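Local structure of cell wall surface anchor family protein (Streptococcus agalactiae serogroup V, 3PF2) at residues Asp12-Lys15 / Asp20-Tyr23; Lys114-Leu119 / Pro173-Glu178; Ser138-Lys143 / Val179-Lys184. The protein serves as the major, shaft-forming pilin of the Streptococcus agalactiae type 1 pilus, represented here by a calcium-binding C-terminal fragment with Ig-like folds. One frame throughout, in Å; residues are numbered along the deposited sequence.

How the contacts relate
From the N terminus, strand 9-13 belongs to one sheet and strand 20-22 to another, where it runs parallel to strand 178-190; contact 1 closes the short loop between them, whose two ends are held by one calcium ion. Further on come helix 116-121 and strand 132-140, whose partners wait until after strand 169-171. Contact 2 joins the start of that helix to the loop 173-177, and contact 3 joins the end of strand 132-140 to strand 178-190. These two cross, since their segments alternate along the chain, whereas contact 1 precedes both. A21 and Y23 probably hydrogen-bond to E178 and H180, so contacts 2 and 3 both adjoin contact 1 along strand 178-190.

Contact 1 (Asp12-Lys15 / Asp20-Tyr23); sequences DVKK and DAGY. With CA (calcium ion), chain B.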
loop_
_atom_site.group_PDB
_atom_site.type_symbol
_atom_site.label_atom_id
_atom_site.label_comp_id
_atom_site.label_asym_id
_atom_site.label_seq_id
_atom_site.Cartn_x
_atom_site.Cartn_y
_atom_site.Cartn_z
ATOM N N ASP A 12 -7.252 -8.597 3.819
ATOM C CA ASP A 12 -7.467 -8.084 2.463
ATOM C C ASP A 12 -6.842 -6.694 2.353
ATOM O O ASP A 12 -6.372 -6.124 3.334
ATOM C CB ASP A 12 -8.966 -7.936 2.172
ATOM C CG ASP A 12 -9.703 -9.268 2.113
ATOM O OD1 ASP A 12 -9.038 -10.342 2.068
ATOM O OD2 ASP A 12 -10.948 -9.233 2.131
ATOM N N VAL A 13 -6.823 -6.167 1.131
ATOM C CA VAL A 13 -6.391 -4.806 0.883
ATOM C C VAL A 13 -7.348 -4.145 -0.091
ATOM O O VAL A 13 -7.939 -4.820 -0.950
ATOM C CB VAL A 13 -4.950 -4.750 0.337
ATOM C CG1 VAL A 13 -4.869 -5.320 -1.099
ATOM C CG2 VAL A 13 -4.373 -3.337 0.441
ATOM N N LYS A 14 -7.475 -2.824 0.067
ATOM C CA LYS A 14 -8.273 -1.925 -0.800
ATOM C C LYS A 14 -9.760 -1.981 -0.485
ATOM O O LYS A 14 -10.378 -0.945 -0.209
ATOM C CB LYS A 14 -7.970 -2.117 -2.311
ATOM C CG LYS A 14 -8.583 -1.034 -3.252
ATOM C CD LYS A 14 -7.934 -1.101 -4.644
ATOM C CE LYS A 14 -8.478 -0.025 -5.550
ATOM N NZ LYS A 14 -7.770 -0.047 -6.885
ATOM N N LYS A 15 -10.336 -3.180 -0.544
ATOM C CA LYS A 15 -11.712 -3.403 -0.146
ATOM C C LYS A 15 -11.864 -4.864 0.243
ATOM O O LYS A 15 -11.003 -5.702 -0.067
ATOM C CB LYS A 15 -12.664 -3.090 -1.308
ATOM C CG LYS A 15 -12.500 -4.043 -2.504
ATOM C CD LYS A 15 -13.154 -3.491 -3.766
ATOM C CE LYS A 15 -13.190 -4.546 -4.858
ATOM N NZ LYS A 15 -13.561 -3.897 -6.177
ATOM N N ASP A 20 -4.864 -7.882 -3.852
ATOM C CA ASP A 20 -3.716 -7.320 -4.567
ATOM C C ASP A 20 -4.094 -5.952 -5.082
ATOM O O ASP A 20 -5.154 -5.786 -5.684
ATOM C CB ASP A 20 -3.373 -8.202 -5.778
ATOM C CG ASP A 20 -2.920 -9.592 -5.376
ATOM O OD1 ASP A 20 -1.720 -9.764 -5.061
ATOM O OD2 ASP A 20 -3.771 -10.520 -5.400
ATOM N N ALA A 21 -3.219 -4.979 -4.861
ATOM C CA ALA A 21 -3.469 -3.613 -5.312
ATOM C C ALA A 21 -2.182 -2.845 -5.529
ATOM O O ALA A 21 -1.178 -3.101 -4.871
ATOM C CB ALA A 21 -4.351 -2.871 -4.313
ATOM N N GLY A 22 -2.235 -1.893 -6.461
ATOM C CA GLY A 22 -1.090 -1.033 -6.762
ATOM C C GLY A 22 -1.380 0.416 -6.403
ATOM O O GLY A 22 -2.494 0.927 -6.646
ATOM N N TYR A 23 -0.381 1.077 -5.815
ATOM C CA TYR A 23 -0.551 2.452 -5.316
ATOM C C TYR A 23 0.661 3.304 -5.563
ATOM O O TYR A 23 1.780 2.811 -5.656
ATOM C CB TYR A 23 -0.828 2.462 -3.808
ATOM C CG TYR A 23 -2.160 1.893 -3.424
ATOM C CD1 TYR A 23 -3.323 2.623 -3.616
ATOM C CD2 TYR A 23 -2.257 0.611 -2.870
ATOM C CE1 TYR A 23 -4.573 2.111 -3.265
ATOM C CE2 TYR A 23 -3.492 0.089 -2.507
ATOM C CZ TYR A 23 -4.643 0.832 -2.720
ATOM O OH TYR A 23 -5.872 0.318 -2.365
HETATM CA CA CA B . -7.589 -12.050 1.911
HETATM O O HOH W 1 -5.162 0.450 -5.946
HETATM O O HOH W 2 -5.574 -13.195 1.433
HETATM O O HOH W 3 -8.852 -13.421 0.419
#
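V13 meets D20 and A21 where the chain passes from strand 9-13 to strand 20-22, a change of sheet in this Ig-like fold made through a short loop whose two ends are held by one calcium ion. On the strand side D12 binds the ion through OD1 at 2.2 Å, with D10 and K11; D19, just before strand 20-22, binds it from the other end. After V13, K14 sits at the centre of a gamma turn closed by a weak bond from K15 N to V13 O. At D20 the contact is with the backbone: CG1 of V13 lies 3.8 Å from D20 N, a buried amide with no partner in the model. A chi1 of 69° tucks this methyl over the backbone of V13 itself, facing strand 20-22, and it also reaches the CB of A21. A21 CB is touched a second time, by CD of K14 at 4.0 Å. The backbone of G22 joins through water: one molecule donates to G22 O and accepts from K14 NZ, whose charge is also paired with D258. Y23 stacks on F29 and ends at the base of the extended lysine chain, with OH 3.2 Å from K14 CG. The bridging water lies 3.2 Å above one face of the Y23 ring, offset toward its rim.

Contact 2 (Lys114-Leu119 / Pro173-Glu178); sequences KNQDAL and PPRKPE
The amide nitrogen NE2 of Q116 is gripped by two acceptors, D120 OD1 and T9 O, which fix the rotation of the amide. CG and CD of P174 lie over one face of that amide, with Q116 NE2 3.4 Å from P174 CD and Q116 OE1 3.5 Å from P174 CG. The bend of the glutamine at chi2 (78°) turns the amide across to the proline, which approaches from the opposite direction. D120, one turn further along the same helix, uses OD1 for Q116 and OD2 for a salt bridge to R175 NH2. R175 NH2 also comes to 3.9 Å from Q116 CG, the methylene standing at the guanidinium edge. The amide and guanidinium planes are nearly perpendicular, 83° apart. The contact joins the first turn of helix 116-121 to the loop between strands 169-171 and 178-190, at the protein surface and close to the calcium site of D10 and D19. N115 is the N-cap of that helix, its OD1 accepting from A118 N at 3.1 Å on a lone pair and weakly from D117 N. D117 OD1 stays 4.2 Å from R175 NH2, well out of the guanidinium plane, but a water joins the two, donating to D117 OD1 at 2.7 Å and accepting from R175 NH2.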
loop_
_atom_site.group_PDB
_atom_site.type_symbol
_atom_site.label_atom_id
_atom_site.label_comp_id
_atom_site.label_asym_id
_atom_site.label_seq_id
_atom_site.Cartn_x
_atom_site.Cartn_y
_atom_site.Cartn_z
ATOM N N LYS A 114 -18.321 -18.689 9.321
ATOM C CA LYS A 114 -17.555 -19.656 10.100
ATOM C C LYS A 114 -16.421 -20.356 9.366
ATOM O O LYS A 114 -15.508 -20.856 10.005
ATOM C CB LYS A 114 -18.478 -20.657 10.801
ATOM C CG LYS A 114 -19.292 -21.509 9.877
ATOM C CD LYS A 114 -20.262 -22.371 10.684
ATOM C CE LYS A 114 -20.945 -23.393 9.806
ATOM N NZ LYS A 114 -21.849 -24.272 10.607
ATOM N N ASN A 115 -16.480 -20.371 8.040
ATOM C CA ASN A 115 -15.542 -21.124 7.213
ATOM C C ASN A 115 -14.399 -20.203 6.712
ATOM O O ASN A 115 -14.647 -19.050 6.367
ATOM C CB ASN A 115 -16.359 -21.749 6.063
ATOM C CG ASN A 115 -15.524 -22.499 5.073
ATOM O OD1 ASN A 115 -14.889 -21.897 4.210
ATOM N ND2 ASN A 115 -15.554 -23.838 5.149
ATOM N N GLN A 116 -13.163 -20.714 6.700
ATOM C CA GLN A 116 -12.008 -19.952 6.210
ATOM C C GLN A 116 -12.235 -19.443 4.782
ATOM O O GLN A 116 -11.927 -18.290 4.501
ATOM C CB GLN A 116 -10.735 -20.806 6.239
ATOM C CG GLN A 116 -9.504 -20.132 5.637
ATOM C CD GLN A 116 -8.880 -19.128 6.583
ATOM O OE1 GLN A 116 -8.438 -19.491 7.679
ATOM N NE2 GLN A 116 -8.842 -17.866 6.174
ATOM N N ASP A 117 -12.730 -20.307 3.882
ATOM C CA ASP A 117 -12.913 -19.893 2.477
ATOM C C ASP A 117 -13.994 -18.813 2.349
ATOM O O ASP A 117 -13.844 -17.877 1.566
ATOM C CB ASP A 117 -13.265 -21.066 1.558
ATOM C CG ASP A 117 -12.201 -22.137 1.517
ATOM O OD1 ASP A 117 -10.996 -21.806 1.521
ATOM O OD2 ASP A 117 -12.589 -23.330 1.465
ATOM N N ALA A 118 -15.088 -18.962 3.103
ATOM C CA ALA A 118 -16.156 -17.945 3.120
ATOM C C ALA A 118 -15.587 -16.616 3.607
ATOM O O ALA A 118 -15.909 -15.550 3.049
ATOM C CB ALA A 118 -17.343 -18.382 4.000
ATOM N N LEU A 119 -14.721 -16.682 4.614
ATOM C CA LEU A 119 -14.097 -15.469 5.145
ATOM C C LEU A 119 -13.236 -14.819 4.060
ATOM O O LEU A 119 -13.357 -13.605 3.804
ATOM C CB LEU A 119 -13.292 -15.754 6.420
ATOM C CG LEU A 119 -12.694 -14.491 7.045
ATOM C CD1 LEU A 119 -13.783 -13.536 7.591
ATOM C CD2 LEU A 119 -11.652 -14.829 8.116
ATOM N N PRO A 173 -3.826 -15.700 9.028
ATOM C CA PRO A 173 -4.284 -15.852 7.637
ATOM C C PRO A 173 -3.427 -16.867 6.839
ATOM O O PRO A 173 -2.194 -16.823 6.899
ATOM C CB PRO A 173 -4.112 -14.440 7.057
ATOM C CG PRO A 173 -4.241 -13.528 8.251
ATOM C CD PRO A 173 -3.519 -14.292 9.355
ATOM N N PRO A 174 -4.077 -17.803 6.133
ATOM C CA PRO A 174 -3.317 -18.748 5.297
ATOM C C PRO A 174 -2.618 -18.060 4.132
ATOM O O PRO A 174 -1.523 -18.485 3.738
ATOM C CB PRO A 174 -4.391 -19.698 4.754
ATOM C CG PRO A 174 -5.528 -19.600 5.704
ATOM C CD PRO A 174 -5.467 -18.236 6.345
ATOM N N ARG A 175 -3.251 -17.015 3.597
ATOM C CA ARG A 175 -2.761 -16.324 2.393
ATOM C C ARG A 175 -2.728 -14.838 2.689
ATOM O O ARG A 175 -3.666 -14.315 3.323
ATOM C CB ARG A 175 -3.672 -16.609 1.206
ATOM C CG ARG A 175 -3.638 -18.077 0.739
ATOM C CD ARG A 175 -4.909 -18.478 0.003
ATOM N NE ARG A 175 -6.046 -18.718 0.903
ATOM C CZ ARG A 175 -6.273 -19.863 1.548
ATOM N NH1 ARG A 175 -5.453 -20.902 1.397
ATOM N NH2 ARG A 175 -7.333 -19.971 2.342
ATOM N N LYS A 176 -1.646 -14.190 2.243
ATOM C CA LYS A 176 -1.344 -12.778 2.543
ATOM C C LYS A 176 -1.699 -11.882 1.354
ATOM O O LYS A 176 -1.363 -12.208 0.204
ATOM C CB LYS A 176 0.140 -12.593 2.858
ATOM C CG LYS A 176 0.668 -13.400 4.055
ATOM C CD LYS A 176 2.091 -12.926 4.407
ATOM C CE LYS A 176 2.790 -13.870 5.399
ATOM N NZ LYS A 176 4.068 -13.247 5.892
ATOM N N PRO A 177 -2.393 -10.757 1.612
ATOM C CA PRO A 177 -2.552 -9.742 0.554
ATOM C C PRO A 177 -1.273 -8.937 0.365
ATOM O O PRO A 177 -0.377 -8.988 1.210
ATOM C CB PRO A 177 -3.677 -8.851 1.096
ATOM C CG PRO A 177 -3.519 -8.936 2.606
ATOM C CD PRO A 177 -3.039 -10.362 2.878
ATOM N N GLU A 178 -1.172 -8.182 -0.737
ATOM C CA GLU A 178 0.035 -7.387 -0.994
ATOM C C GLU A 178 -0.274 -6.133 -1.786
ATOM O O GLU A 178 -1.275 -6.079 -2.526
ATOM C CB GLU A 178 1.110 -8.202 -1.742
ATOM C CG GLU A 178 0.687 -8.727 -3.126
ATOM C CD GLU A 178 0.776 -7.694 -4.252
ATOM O OE1 GLU A 178 1.645 -6.794 -4.198
ATOM O OE2 GLU A 178 -0.024 -7.786 -5.220
HETATM O O HOH W 4 -8.810 -22.664 2.899
#

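Contact 3 (Ser138-Lys143 / Val179-Lys184); sequences STINEK and VHTGGK
Apolar packing around I140 carries this contact. The longer branch of the isoleucine packs on V179, with CD1 and CG1 of I140 both 3.7 Å from V179 CG2, and its tip also reaches T181 CB, 4.0 Å from I140 CD1. The shorter branch, anti to the backbone N, sets I140 CG2 3.8 Å from T181 CG2. Thus the isoleucine lies between the two residues that flank H180, its side chain running antiparallel to theirs. F29 of strand 29-35 touches both I140 and V179. A polar atom enters too: the carbonyl oxygen of H180 lies 3.7 Å from I140 CD1, in plain van der Waals contact, and probably accepts from Y23 N. The hydroxyl of T181 is directed elsewhere. With OG1 anti to the backbone N (chi1 -166°), it bonds to Y23 O, which leaves the methyl for I140. Beyond the isoleucine, strand 132-140 gives way to an Asx turn, in which N141 OD1 accepts from K143 N at 2.8 Å in the carbonyl plane. N141 ND2 donates to T58 OG1 and D55 O. Strand 132-140 lies in the Cna-B-like region, and 179-184 lies on strand 178-190, which also pairs with strands 247-253 and 312-316. The chemistry implies a hydrophobic association of two strands from different sheets, with their backbone bonds made to other neighbours.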
loop_
_atom_site.group_PDB
_atom_site.type_symbol
_atom_site.label_atom_id
_atom_site.label_comp_id
_atom_site.label_asym_id
_atom_site.label_seq_id
_atom_site.Cartn_x
_atom_site.Cartn_y
_atom_site.Cartn_z
ATOM N N SER A 138 -3.150 3.018 5.750
ATOM C CA SER A 138 -1.745 2.733 5.513
ATOM C C SER A 138 -1.297 3.451 4.244
ATOM O O SER A 138 -2.128 3.799 3.423
ATOM C CB SER A 138 -1.591 1.209 5.316
ATOM O OG SER A 138 -0.234 0.814 5.198
ATOM N N THR A 139 0.007 3.699 4.119
ATOM C CA THR A 139 0.592 4.147 2.843
ATOM C C THR A 139 1.805 3.284 2.531
ATOM O O THR A 139 2.368 2.657 3.423
ATOM C CB THR A 139 1.053 5.622 2.881
ATOM O OG1 THR A 139 2.068 5.785 3.888
ATOM C CG2 THR A 139 -0.108 6.568 3.169
ATOM N N ILE A 140 2.193 3.227 1.257
ATOM C CA ILE A 140 3.487 2.685 0.886
ATOM C C ILE A 140 4.491 3.837 1.032
ATOM O O ILE A 140 4.190 4.959 0.637
ATOM C CB ILE A 140 3.497 2.199 -0.584
ATOM C CG1 ILE A 140 2.449 1.092 -0.806
ATOM C CG2 ILE A 140 4.897 1.713 -0.997
ATOM C CD1 ILE A 140 2.278 0.621 -2.275
ATOM N N ASN A 141 5.663 3.568 1.596
ATOM C CA ASN A 141 6.663 4.627 1.771
ATOM C C ASN A 141 7.924 4.423 0.928
ATOM O O ASN A 141 8.003 3.490 0.122
ATOM C CB ASN A 141 7.009 4.803 3.257
ATOM C CG ASN A 141 7.640 3.573 3.851
ATOM O OD1 ASN A 141 8.558 3.010 3.269
ATOM N ND2 ASN A 141 7.160 3.150 5.026
ATOM N N GLU A 142 8.898 5.308 1.125
ATOM C CA GLU A 142 10.148 5.312 0.367
ATOM C C GLU A 142 11.028 4.076 0.568
ATOM O O GLU A 142 11.999 3.883 -0.154
ATOM C CB GLU A 142 10.928 6.609 0.673
ATOM C CG GLU A 142 11.699 6.647 2.005
ATOM C CD GLU A 142 10.816 6.832 3.235
ATOM O OE1 GLU A 142 9.629 7.204 3.104
ATOM O OE2 GLU A 142 11.316 6.595 4.365
ATOM N N LYS A 143 10.701 3.241 1.549
ATOM C CA LYS A 143 11.485 2.038 1.800
ATOM C C LYS A 143 11.048 0.855 0.928
ATOM O O LYS A 143 11.707 -0.182 0.903
ATOM C CB LYS A 143 11.444 1.674 3.289
ATOM C CG LYS A 143 12.091 2.737 4.186
ATOM C CD LYS A 143 12.284 2.191 5.602
ATOM C CE LYS A 143 12.999 3.187 6.510
ATOM N NZ LYS A 143 12.032 3.999 7.316
ATOM N N VAL A 179 0.593 -5.141 -1.621
ATOM C CA VAL A 179 0.558 -3.946 -2.461
ATOM C C VAL A 179 1.894 -3.714 -3.140
ATOM O O VAL A 179 2.937 -4.260 -2.738
ATOM C CB VAL A 179 0.141 -2.679 -1.673
ATOM C CG1 VAL A 179 -1.273 -2.816 -1.149
ATOM C CG2 VAL A 179 1.147 -2.387 -0.522
ATOM N N HIS A 180 1.890 -2.861 -4.157
ATOM C CA HIS A 180 3.134 -2.597 -4.885
ATOM C C HIS A 180 3.073 -1.212 -5.486
ATOM O O HIS A 180 1.980 -0.699 -5.748
ATOM C CB HIS A 180 3.317 -3.630 -5.998
ATOM C CG HIS A 180 2.034 -3.979 -6.677
ATOM N ND1 HIS A 180 1.250 -5.043 -6.275
ATOM C CD2 HIS A 180 1.358 -3.366 -7.680
ATOM C CE1 HIS A 180 0.163 -5.087 -7.019
ATOM N NE2 HIS A 180 0.191 -4.070 -7.868
ATOM N N THR A 181 4.260 -0.657 -5.727
ATOM C CA THR A 181 4.442 0.644 -6.371
ATOM C C THR A 181 5.642 0.508 -7.302
ATOM O O THR A 181 6.449 -0.384 -7.110
ATOM C CB THR A 181 4.653 1.769 -5.306
ATOM O OG1 THR A 181 4.508 3.055 -5.920
ATOM C CG2 THR A 181 6.008 1.683 -4.595
ATOM N N GLY A 182 5.752 1.391 -8.302
ATOM C CA GLY A 182 6.786 1.273 -9.329
ATOM C C GLY A 182 7.524 2.564 -9.620
ATOM O O GLY A 182 7.290 3.584 -8.978
ATOM N N GLY A 183 8.411 2.520 -10.609
ATOM C CA GLY A 183 9.206 3.681 -10.985
ATOM C C GLY A 183 9.639 3.615 -12.433
ATOM O O GLY A 183 9.373 2.629 -13.132
ATOM N N LYS A 184 10.307 4.665 -12.890
ATOM C CA LYS A 184 10.823 4.684 -14.256
ATOM C C LYS A 184 12.118 5.471 -14.325
ATOM O O LYS A 184 12.300 6.433 -13.584
ATOM C CB LYS A 184 9.788 5.276 -15.222
ATOM C CG LYS A 184 10.205 5.181 -16.692
ATOM C CD LYS A 184 10.116 3.736 -17.263
ATOM C CE LYS A 184 10.629 3.744 -18.713
ATOM N NZ LYS A 184 10.821 2.365 -19.228
#